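Local coordinates for protein sugar-binding transcriptional regulator, LacI family (Enterococcus faecalis, PDB 3CS3) that probably binds a sugar effector through this periplasmic-binding-protein-like core and, like other LacI-family regulators, probably controls transcription by binding DNA, at residues L64-P69 with S125-G130. Residues are numbered along the deposited sequence; the frame is centred on the assembly and turned at random.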
loop_
_atom_site.group_PDB
_atom_site.type_symbol
_atom_site.label_atom_id
_atom_site.label_comp_id
_atom_site.label_asym_id
_atom_site.label_seq_id
_atom_site.Cartn_x
_atom_site.Cartn_y
_atom_site.Cartn_z
ATOM N N LEU A 64 7.084 9.755 -8.608
ATOM C CA LEU A 64 5.755 9.398 -9.088
ATOM C C LEU A 64 4.713 10.084 -8.197
ATOM O O LEU A 64 4.149 9.469 -7.291
ATOM C CB LEU A 64 5.579 7.873 -9.125
ATOM C CG LEU A 64 4.261 7.183 -9.530
ATOM C CD1 LEU A 64 3.429 7.957 -10.544
ATOM C CD2 LEU A 64 4.555 5.798 -10.050
ATOM N N ASP A 65 4.468 11.365 -8.475
ATOM C CA ASP A 65 3.587 12.203 -7.666
ATOM C C ASP A 65 3.208 13.442 -8.467
ATOM O O ASP A 65 4.043 14.316 -8.674
ATOM C CB ASP A 65 4.304 12.621 -6.370
ATOM C CG ASP A 65 3.415 13.425 -5.420
ATOM O OD1 ASP A 65 2.201 13.601 -5.680
ATOM O OD2 ASP A 65 3.950 13.888 -4.389
ATOM N N TRP A 66 1.945 13.525 -8.885
ATOM C CA TRP A 66 1.461 14.635 -9.716
ATOM C C TRP A 66 1.376 15.973 -8.965
ATOM O O TRP A 66 1.346 17.033 -9.591
ATOM C CB TRP A 66 0.107 14.291 -10.358
ATOM C CG TRP A 66 -1.032 14.288 -9.383
ATOM C CD1 TRP A 66 -1.387 13.273 -8.552
ATOM C CD2 TRP A 66 -1.953 15.359 -9.125
ATOM N NE1 TRP A 66 -2.473 13.633 -7.792
ATOM C CE2 TRP A 66 -2.840 14.912 -8.119
ATOM C CE3 TRP A 66 -2.111 16.654 -9.644
ATOM C CZ2 TRP A 66 -3.885 15.709 -7.623
ATOM C CZ3 TRP A 66 -3.150 17.452 -9.149
ATOM C CH2 TRP A 66 -4.023 16.971 -8.149
ATOM N N THR A 67 1.332 15.913 -7.635
ATOM C CA THR A 67 1.308 17.119 -6.801
ATOM C C THR A 67 2.701 17.703 -6.554
ATOM O O THR A 67 2.820 18.830 -6.070
ATOM C CB THR A 67 0.641 16.868 -5.433
ATOM O OG1 THR A 67 1.402 15.910 -4.690
ATOM C CG2 THR A 67 -0.780 16.373 -5.607
ATOM N N PHE A 68 3.743 16.926 -6.860
ATOM C CA PHE A 68 5.122 17.407 -6.819
ATOM C C PHE A 68 5.289 18.310 -8.042
ATOM O O PHE A 68 5.235 17.825 -9.172
ATOM C CB PHE A 68 6.089 16.216 -6.876
ATOM C CG PHE A 68 7.470 16.491 -6.321
ATOM C CD1 PHE A 68 8.028 15.629 -5.389
ATOM C CD2 PHE A 68 8.224 17.581 -6.748
ATOM C CE1 PHE A 68 9.304 15.853 -4.882
ATOM C CE2 PHE A 68 9.503 17.814 -6.245
ATOM C CZ PHE A 68 10.044 16.949 -5.317
ATOM N N PRO A 69 5.471 19.631 -7.821
ATOM C CA PRO A 69 5.474 20.604 -8.921
ATOM C C PRO A 69 6.731 20.497 -9.766
ATOM O O PRO A 69 7.818 20.320 -9.215
ATOM C CB PRO A 69 5.443 21.960 -8.199
ATOM C CG PRO A 69 5.112 21.646 -6.769
ATOM C CD PRO A 69 5.688 20.296 -6.527
ATOM N N SER A 125 -11.723 9.684 -14.998
ATOM C CA SER A 125 -10.335 10.078 -15.128
ATOM C C SER A 125 -9.716 10.363 -13.773
ATOM O O SER A 125 -10.425 10.463 -12.773
ATOM C CB SER A 125 -10.201 11.304 -16.043
ATOM O OG SER A 125 -10.708 12.469 -15.424
ATOM N N GLY A 126 -8.390 10.480 -13.749
ATOM C CA GLY A 126 -7.684 11.004 -12.591
ATOM C C GLY A 126 -7.590 12.518 -12.694
ATOM O O GLY A 126 -8.397 13.145 -13.387
ATOM N N PRO A 127 -6.599 13.117 -12.008
ATOM C CA PRO A 127 -6.374 14.563 -11.987
ATOM C C PRO A 127 -6.090 15.096 -13.386
ATOM O O PRO A 127 -5.290 14.508 -14.118
ATOM C CB PRO A 127 -5.135 14.711 -11.097
ATOM C CG PRO A 127 -5.103 13.462 -10.290
ATOM C CD PRO A 127 -5.603 12.403 -11.192
ATOM N N GLU A 128 -6.751 16.192 -13.749
ATOM C CA GLU A 128 -6.676 16.718 -15.112
ATOM C C GLU A 128 -5.333 17.371 -15.437
ATOM O O GLU A 128 -4.949 17.430 -16.601
ATOM C CB GLU A 128 -7.857 17.652 -15.432
ATOM C CG GLU A 128 -7.822 19.026 -14.772
ATOM C CD GLU A 128 -8.893 19.956 -15.320
ATOM O OE1 GLU A 128 -10.062 19.846 -14.888
ATOM O OE2 GLU A 128 -8.562 20.801 -16.179
ATOM N N LYS A 129 -4.619 17.833 -14.412
ATOM C CA LYS A 129 -3.281 18.390 -14.615
ATOM C C LYS A 129 -2.205 17.284 -14.645
ATOM O O LYS A 129 -1.074 17.515 -15.079
ATOM C CB LYS A 129 -2.989 19.532 -13.612
ATOM C CG LYS A 129 -1.966 19.277 -12.491
ATOM C CD LYS A 129 -1.679 20.579 -11.725
ATOM C CE LYS A 129 -0.176 20.857 -11.563
ATOM N NZ LYS A 129 0.484 20.120 -10.441
ATOM N N GLY A 130 -2.586 16.079 -14.214
ATOM C CA GLY A 130 -1.713 14.906 -14.246
ATOM C C GLY A 130 -1.558 14.320 -15.637
ATOM O O GLY A 130 -2.548 14.014 -16.306
#
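W66 lays its indole ring against P127, bridging the two lobes of the periplasmic-binding-protein-like fold through the loops that follow strands 60-64 and 121-125. Just before it, D65 starts a type I turn running to F68. D65, whose short side chain can fold back on the chain, accepts at OD1 from the backbone N of T67, an Asx turn, and also from T67 OG1 at 2.6 Å; both donors come from the same face of the carboxylate. With CG set between its own N and carbonyl carbon (chi1 72°), W66 projects from this braced turn to the other loop. P127 CB lies 3.6 Å from the centroid of the six-membered ring, only 3° off its normal, a CH-pi contact suited to proline, whose ring can lie against an aromatic face and present C-H bonds to the pi cloud. P127 CG sits 3.5 Å from W66 CE2. At the indole edge K129 CG lies 3.9 Å from W66 CE3, while the long chain bends to bring NZ within 3.3 Å of W66 O, a weak hydrogen bond. T67, a beta-branched residue, covers the opposite face with CG2, so the indole is sandwiched. Apolar packing on a flat ring, with little directional bonding, thus dominates; such packing could tolerate small shifts if the lobes close as in relatives.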